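PDB 4HR6: lectin from Trichosanthes anguina, which probably binds carbohydrate as a seed lectin, being a nontoxic three-chain homologue of type II ribosome-inactivating proteins. Local coordinates for residues B[6-18]-B[87-99]. Residues are numbered along the deposited sequence; the frame is centred on the assembly and turned at random.
Sequences LTLTSNKDESITL and PLDFAISNLFNAD
Asp89 swings its CG anti to the backbone N (chi1 -162°), which carries the carboxylate off helix 85-96 to the backbone of Asn11, while Glu14, extended beyond CG, lays its chain across Phe96 and delivers its own carboxylate to Ser93. At the first site Asn11 N points almost straight at Asp89 OD1 (2.8 Å, 176° at the hydrogen), meeting the syn lone pair; Asn11 ND2 adds a weak bond to the same oxygen, the two side chains crossing at about a right angle. At the second, Ser93 OG donates a hydrogen bond to the syn lone pair of Glu14 OE1 at 2.6 Å. Ser10 OG donates to that oxygen from the anti side, and Lys12 NZ closes a salt bridge to Glu14 OE2 at 2.9 Å, coming from above the carboxylate plane. About one turn on from Ser93, the ring of Phe96 receives Glu14 CB over one face, a CH-pi contact with CB 3.7 Å from the centroid, and Ser15 O lies at the ring edge, in its plane. Beneath the polar groups, Ile92 CD1 packs on Leu8 CB at 3.8 Å, and Ile16 CD1 presses tightly on Leu95 CD1 (3.4 Å). Helix segment 87-96 runs nearly perpendicular to strand 15-18 (83°), over one face of the hairpin near its type I turn, Ser10 to Asp13, in the ribosome-inactivating-protein fold; Thr7 to Thr9 pair in parallel with a strand of another lectin chain, extending the sheet across the interface. Gripped by Ser93 of the helix and Ser10 and Lys12 of the turn, Glu14 is probably held as a carboxylate.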
ATOM      1  N   LEU B   6     -12.737  22.378  -5.701  1.00 42.73           N
ATOM      2  CA  LEU B   6     -12.495  21.999  -4.360  1.00 42.11           C
ATOM      3  C   LEU B   6     -12.335  23.275  -3.562  1.00 38.11           C
ATOM      4  O   LEU B   6     -11.511  24.119  -3.906  1.00 39.44           O
ATOM      5  CB  LEU B   6     -11.218  21.204  -4.419  1.00 46.55           C
ATOM      6  CG  LEU B   6     -10.883  20.338  -3.265  1.00 49.03           C
ATOM      7  CD1 LEU B   6     -10.192  19.104  -3.834  1.00 51.76           C
ATOM      8  CD2 LEU B   6     -10.018  21.149  -2.330  1.00 50.16           C
ATOM      9  N   THR B   7     -13.114  23.425  -2.504  1.00 35.39           N
ATOM     10  CA  THR B   7     -13.072  24.643  -1.702  1.00 35.25           C
ATOM     11  C   THR B   7     -12.401  24.429  -0.344  1.00 34.03           C
ATOM     12  O   THR B   7     -12.647  23.455   0.346  1.00 32.36           O
ATOM     13  CB  THR B   7     -14.491  25.198  -1.517  1.00 36.76           C
ATOM     14  OG1 THR B   7     -15.061  25.432  -2.811  1.00 38.74           O
ATOM     15  CG2 THR B   7     -14.484  26.516  -0.752  1.00 38.40           C
ATOM     16  N   LEU B   8     -11.537  25.355   0.032  1.00 33.95           N
ATOM     17  CA  LEU B   8     -10.918  25.332   1.352  1.00 33.55           C
ATOM     18  C   LEU B   8     -11.242  26.649   2.017  1.00 32.80           C
ATOM     19  O   LEU B   8     -11.186  27.685   1.372  1.00 32.45           O
ATOM     20  CB  LEU B   8      -9.408  25.190   1.238  1.00 34.40           C
ATOM     21  CG  LEU B   8      -8.895  24.004   0.439  1.00 37.37           C
ATOM     22  CD1 LEU B   8      -7.440  24.246   0.084  1.00 40.39           C
ATOM     23  CD2 LEU B   8      -9.050  22.721   1.229  1.00 39.61           C
ATOM     24  N   THR B   9     -11.576  26.604   3.302  1.00 34.17           N
ATOM     25  CA  THR B   9     -11.958  27.799   4.064  1.00 34.11           C
ATOM     26  C   THR B   9     -11.121  27.915   5.346  1.00 33.16           C
ATOM     27  O   THR B   9     -11.071  26.997   6.152  1.00 34.59           O
ATOM     28  CB  THR B   9     -13.446  27.741   4.411  1.00 35.47           C
ATOM     29  OG1 THR B   9     -14.198  27.656   3.199  1.00 38.10           O
ATOM     30  CG2 THR B   9     -13.896  28.985   5.197  1.00 37.62           C
ATOM     31  N   SER B  10     -10.464  29.049   5.534  1.00 34.26           N
ATOM     32  CA  SER B  10      -9.646  29.260   6.718  1.00 36.67           C
ATOM     33  C   SER B  10     -10.506  29.527   7.959  1.00 36.73           C
ATOM     34  O   SER B  10     -11.721  29.650   7.868  1.00 33.48           O
ATOM     35  CB  SER B  10      -8.707  30.443   6.496  1.00 36.12           C
ATOM     36  OG  SER B  10      -9.436  31.645   6.582  1.00 35.50           O
ATOM     37  N   ASN B  11      -9.844  29.609   9.114  1.00 39.04           N
ATOM     38  CA  ASN B  11     -10.454  30.096  10.365  1.00 41.91           C
ATOM     39  C   ASN B  11     -10.883  31.568  10.353  1.00 41.89           C
ATOM     40  O   ASN B  11     -11.650  31.979  11.204  1.00 42.84           O
ATOM     41  CB  ASN B  11      -9.509  29.868  11.543  1.00 42.12           C
ATOM     42  CG  ASN B  11      -9.519  28.426  12.012  1.00 41.82           C
ATOM     43  OD1 ASN B  11     -10.496  27.957  12.580  1.00 44.91           O
ATOM     44  ND2 ASN B  11      -8.431  27.721  11.780  1.00 45.12           N
ATOM     45  N   LYS B  12     -10.398  32.359   9.402  1.00 42.45           N
ATOM     46  CA  LYS B  12     -10.929  33.712   9.193  1.00 46.70           C
ATOM     47  C   LYS B  12     -12.149  33.728   8.261  1.00 45.12           C
ATOM     48  O   LYS B  12     -12.586  34.797   7.851  1.00 46.49           O
ATOM     49  CB  LYS B  12      -9.848  34.631   8.622  1.00 48.60           C
ATOM     50  CG  LYS B  12      -8.664  34.856   9.552  1.00 50.79           C
ATOM     51  CD  LYS B  12      -7.422  35.354   8.811  1.00 51.90           C
ATOM     52  CE  LYS B  12      -7.625  36.730   8.195  1.00 53.83           C
ATOM     53  NZ  LYS B  12      -6.509  37.113   7.274  1.00 55.61           N
ATOM     54  N   ASP B  13     -12.684  32.553   7.926  1.00 44.47           N
ATOM     55  CA  ASP B  13     -13.741  32.403   6.910  1.00 48.48           C
ATOM     56  C   ASP B  13     -13.402  32.940   5.512  1.00 43.80           C
ATOM     57  O   ASP B  13     -14.269  33.400   4.806  1.00 44.38           O
ATOM     58  CB  ASP B  13     -15.052  33.021   7.398  1.00 54.75           C
ATOM     59  CG  ASP B  13     -15.700  32.196   8.457  1.00 58.56           C
ATOM     60  OD1 ASP B  13     -16.179  31.092   8.109  1.00 62.04           O
ATOM     61  OD2 ASP B  13     -15.717  32.646   9.630  1.00 64.78           O
ATOM     62  N   GLU B  14     -12.137  32.882   5.128  1.00 42.12           N
ATOM     63  CA  GLU B  14     -11.733  33.178   3.776  1.00 39.90           C
ATOM     64  C   GLU B  14     -11.774  31.861   2.994  1.00 38.49           C
ATOM     65  O   GLU B  14     -11.163  30.870   3.414  1.00 37.46           O
ATOM     66  CB  GLU B  14     -10.317  33.720   3.762  1.00 41.85           C
ATOM     67  CG  GLU B  14     -10.049  34.925   4.658  1.00 44.89           C
ATOM     68  CD  GLU B  14      -8.590  34.996   5.095  1.00 46.77           C
ATOM     69  OE1 GLU B  14      -8.017  33.933   5.493  1.00 45.93           O
ATOM     70  OE2 GLU B  14      -8.016  36.107   5.040  1.00 45.07           O
ATOM     71  N   SER B  15     -12.467  31.848   1.858  1.00 35.38           N
ATOM     72  CA  SER B  15     -12.544  30.651   1.006  1.00 33.43           C
ATOM     73  C   SER B  15     -11.776  30.827  -0.298  1.00 34.27           C
ATOM     74  O   SER B  15     -11.828  31.882  -0.928  1.00 33.52           O
ATOM     75  CB  SER B  15     -13.989  30.329   0.691  1.00 33.64           C
ATOM     76  OG  SER B  15     -14.604  29.721   1.802  1.00 34.18           O
ATOM     77  N   ILE B  16     -11.036  29.797  -0.692  1.00 34.14           N
ATOM     78  CA  ILE B  16     -10.485  29.723  -2.041  1.00 33.55           C
ATOM     79  C   ILE B  16     -11.058  28.509  -2.760  1.00 33.54           C
ATOM     80  O   ILE B  16     -11.438  27.533  -2.126  1.00 31.00           O
ATOM     81  CB  ILE B  16      -8.961  29.637  -2.049  1.00 34.45           C
ATOM     82  CG1 ILE B  16      -8.468  28.317  -1.439  1.00 37.83           C
ATOM     83  CG2 ILE B  16      -8.361  30.840  -1.314  1.00 33.68           C
ATOM     84  CD1 ILE B  16      -6.971  28.146  -1.546  1.00 37.80           C
ATOM     85  N   THR B  17     -11.143  28.595  -4.083  1.00 33.26           N
ATOM     86  CA  THR B  17     -11.565  27.474  -4.889  1.00 33.53           C
ATOM     87  C   THR B  17     -10.390  27.036  -5.740  1.00 32.93           C
ATOM     88  O   THR B  17      -9.838  27.819  -6.504  1.00 35.18           O
ATOM     89  CB  THR B  17     -12.738  27.842  -5.801  1.00 31.26           C
ATOM     90  OG1 THR B  17     -13.865  28.148  -4.994  1.00 36.07           O
ATOM     91  CG2 THR B  17     -13.107  26.681  -6.698  1.00 30.35           C
ATOM     92  N   LEU B  18     -10.060  25.761  -5.632  1.00 33.21           N
ATOM     93  CA  LEU B  18      -8.910  25.196  -6.277  1.00 34.05           C
ATOM     94  C   LEU B  18      -9.368  24.215  -7.356  1.00 33.36           C
ATOM     95  O   LEU B  18     -10.236  23.371  -7.108  1.00 35.21           O
ATOM     96  CB  LEU B  18      -8.094  24.509  -5.206  1.00 38.96           C
ATOM     97  CG  LEU B  18      -6.815  23.807  -5.594  1.00 43.76           C
ATOM     98  CD1 LEU B  18      -5.725  24.812  -5.893  1.00 44.30           C
ATOM     99  CD2 LEU B  18      -6.433  22.903  -4.432  1.00 46.44           C
ATOM    100  N   PRO B  87      -0.144  25.661   9.574  1.00 33.10           N
ATOM    101  CA  PRO B  87       0.441  25.983   8.264  1.00 31.72           C
ATOM    102  C   PRO B  87      -0.587  26.021   7.128  1.00 31.38           C
ATOM    103  O   PRO B  87      -0.484  26.856   6.236  1.00 30.80           O
ATOM    104  CB  PRO B  87       1.438  24.858   8.057  1.00 33.73           C
ATOM    105  CG  PRO B  87       1.871  24.514   9.475  1.00 32.71           C
ATOM    106  CD  PRO B  87       0.601  24.594  10.257  1.00 31.00           C
ATOM    107  N   LEU B  88      -1.569  25.132   7.164  1.00 32.49           N
ATOM    108  CA  LEU B  88      -2.620  25.103   6.148  1.00 32.08           C
ATOM    109  C   LEU B  88      -3.478  26.355   6.214  1.00 32.48           C
ATOM    110  O   LEU B  88      -3.779  26.943   5.196  1.00 30.88           O
ATOM    111  CB  LEU B  88      -3.480  23.857   6.307  1.00 30.33           C
ATOM    112  CG  LEU B  88      -4.599  23.649   5.269  1.00 31.70           C
ATOM    113  CD1 LEU B  88      -4.094  23.691   3.825  1.00 29.59           C
ATOM    114  CD2 LEU B  88      -5.296  22.328   5.547  1.00 32.73           C
ATOM    115  N   ASP B  89      -3.859  26.754   7.427  1.00 36.80           N
ATOM    116  CA  ASP B  89      -4.669  27.952   7.659  1.00 36.39           C
ATOM    117  C   ASP B  89      -3.941  29.177   7.103  1.00 35.69           C
ATOM    118  O   ASP B  89      -4.522  29.983   6.390  1.00 33.40           O
ATOM    119  CB  ASP B  89      -4.939  28.114   9.159  1.00 40.37           C
ATOM    120  CG  ASP B  89      -6.106  29.046   9.452  1.00 42.45           C
ATOM    121  OD1 ASP B  89      -7.241  28.716   9.098  1.00 42.52           O
ATOM    122  OD2 ASP B  89      -5.881  30.116  10.030  1.00 53.92           O
ATOM    123  N   PHE B  90      -2.652  29.272   7.422  1.00 32.89           N
ATOM    124  CA  PHE B  90      -1.787  30.319   6.947  1.00 31.75           C
ATOM    125  C   PHE B  90      -1.767  30.301   5.393  1.00 32.06           C
ATOM    126  O   PHE B  90      -1.863  31.339   4.749  1.00 28.60           O
ATOM    127  CB  PHE B  90      -0.377  30.076   7.523  1.00 32.30           C
ATOM    128  CG  PHE B  90       0.648  31.136   7.190  1.00 31.79           C
ATOM    129  CD1 PHE B  90       1.923  30.779   6.835  1.00 35.85           C
ATOM    130  CD2 PHE B  90       0.347  32.480   7.259  1.00 35.06           C
ATOM    131  CE1 PHE B  90       2.882  31.737   6.551  1.00 37.56           C
ATOM    132  CE2 PHE B  90       1.291  33.449   6.965  1.00 33.30           C
ATOM    133  CZ  PHE B  90       2.558  33.079   6.614  1.00 35.81           C
ATOM    134  N   ALA B  91      -1.604  29.112   4.824  1.00 29.67           N
ATOM    135  CA  ALA B  91      -1.533  28.925   3.378  1.00 29.31           C
ATOM    136  C   ALA B  91      -2.811  29.389   2.668  1.00 29.03           C
ATOM    137  O   ALA B  91      -2.749  30.085   1.669  1.00 28.39           O
ATOM    138  CB  ALA B  91      -1.246  27.478   3.053  1.00 27.06           C
ATOM    139  N   ILE B  92      -3.959  29.028   3.214  1.00 29.11           N
ATOM    140  CA  ILE B  92      -5.218  29.440   2.640  1.00 31.26           C
ATOM    141  C   ILE B  92      -5.288  30.984   2.590  1.00 33.68           C
ATOM    142  O   ILE B  92      -5.562  31.586   1.523  1.00 30.69           O
ATOM    143  CB  ILE B  92      -6.399  28.824   3.429  1.00 30.49           C
ATOM    144  CG1 ILE B  92      -6.445  27.320   3.200  1.00 31.06           C
ATOM    145  CG2 ILE B  92      -7.727  29.425   2.985  1.00 30.39           C
ATOM    146  CD1 ILE B  92      -7.416  26.584   4.113  1.00 31.54           C
ATOM    147  N   SER B  93      -4.975  31.621   3.719  1.00 31.10           N
ATOM    148  CA  SER B  93      -4.968  33.086   3.796  1.00 30.48           C
ATOM    149  C   SER B  93      -4.081  33.744   2.776  1.00 30.99           C
ATOM    150  O   SER B  93      -4.479  34.744   2.181  1.00 27.93           O
ATOM    151  CB  SER B  93      -4.564  33.562   5.198  1.00 30.51           C
ATOM    152  OG  SER B  93      -5.569  33.176   6.125  1.00 30.59           O
ATOM    153  N   ASN B  94      -2.875  33.205   2.594  1.00 31.19           N
ATOM    154  CA  ASN B  94      -1.939  33.769   1.652  1.00 32.55           C
ATOM    155  C   ASN B  94      -2.445  33.695   0.206  1.00 33.59           C
ATOM    156  O   ASN B  94      -2.206  34.614  -0.584  1.00 33.17           O
ATOM    157  CB  ASN B  94      -0.595  33.053   1.719  1.00 33.37           C
ATOM    158  CG  ASN B  94       0.099  33.220   3.051  1.00 35.90           C
ATOM    159  OD1 ASN B  94       0.014  34.263   3.696  1.00 36.00           O
ATOM    160  ND2 ASN B  94       0.785  32.173   3.478  1.00 37.11           N
ATOM    161  N   LEU B  95      -3.072  32.569  -0.143  1.00 33.49           N
ATOM    162  CA  LEU B  95      -3.704  32.417  -1.453  1.00 33.51           C
ATOM    163  C   LEU B  95      -4.876  33.379  -1.596  1.00 30.81           C
ATOM    164  O   LEU B  95      -5.048  33.976  -2.641  1.00 30.21           O
ATOM    165  CB  LEU B  95      -4.210  30.991  -1.683  1.00 33.23           C
ATOM    166  CG  LEU B  95      -3.237  29.840  -1.954  1.00 36.30           C
ATOM    167  CD1 LEU B  95      -3.873  28.762  -2.828  1.00 37.44           C
ATOM    168  CD2 LEU B  95      -1.951  30.296  -2.570  1.00 38.06           C
ATOM    169  N   PHE B  96      -5.679  33.503  -0.552  1.00 30.00           N
ATOM    170  CA  PHE B  96      -6.818  34.407  -0.567  1.00 33.28           C
ATOM    171  C   PHE B  96      -6.421  35.859  -0.820  1.00 36.38           C
ATOM    172  O   PHE B  96      -7.085  36.544  -1.599  1.00 36.19           O
ATOM    173  CB  PHE B  96      -7.600  34.317   0.727  1.00 33.97           C
ATOM    174  CG  PHE B  96      -8.864  35.136   0.731  1.00 36.34           C
ATOM    175  CD1 PHE B  96     -10.035  34.626   0.207  1.00 35.47           C
ATOM    176  CD2 PHE B  96      -8.876  36.412   1.269  1.00 38.70           C
ATOM    177  CE1 PHE B  96     -11.201  35.367   0.223  1.00 36.84           C
ATOM    178  CE2 PHE B  96     -10.036  37.169   1.273  1.00 38.84           C
ATOM    179  CZ  PHE B  96     -11.206  36.639   0.752  1.00 37.93           C
ATOM    180  N   ASN B  97      -5.321  36.297  -0.200  1.00 34.15           N
ATOM    181  CA  ASN B  97      -4.793  37.641  -0.384  1.00 35.68           C
ATOM    182  C   ASN B  97      -3.907  37.758  -1.600  1.00 37.03           C
ATOM    183  O   ASN B  97      -3.411  38.844  -1.891  1.00 34.52           O
ATOM    184  CB  ASN B  97      -3.963  38.050   0.838  1.00 39.20           C
ATOM    185  CG  ASN B  97      -4.777  38.060   2.121  1.00 40.30           C
ATOM    186  OD1 ASN B  97      -4.309  37.623   3.168  1.00 44.77           O
ATOM    187  ND2 ASN B  97      -6.001  38.547   2.038  1.00 41.47           N
ATOM    188  N   ALA B  98      -3.659  36.634  -2.277  1.00 35.47           N
ATOM    189  CA  ALA B  98      -2.785  36.605  -3.444  1.00 37.00           C
ATOM    190  C   ALA B  98      -1.446  37.274  -3.154  1.00 37.78           C
ATOM    191  O   ALA B  98      -0.918  38.032  -3.954  1.00 39.05           O
ATOM    192  CB  ALA B  98      -3.466  37.242  -4.644  1.00 38.35           C
ATOM    193  N   ASP B  99      -0.865  36.926  -2.015  1.00 39.45           N
ATOM    194  CA  ASP B  99       0.415  37.485  -1.612  1.00 36.47           C
ATOM    195  C   ASP B  99       1.559  36.854  -2.384  1.00 36.18           C
ATOM    196  O   ASP B  99       1.913  35.710  -2.128  1.00 38.26           O
ATOM    197  CB  ASP B  99       0.614  37.271  -0.117  1.00 37.93           C
ATOM    198  CG  ASP B  99       1.692  38.134   0.444  1.00 38.82           C
ATOM    199  OD1 ASP B  99       1.523  38.534   1.599  1.00 42.87           O
ATOM    200  OD2 ASP B  99       2.696  38.419  -0.261  1.00 37.16           O
TER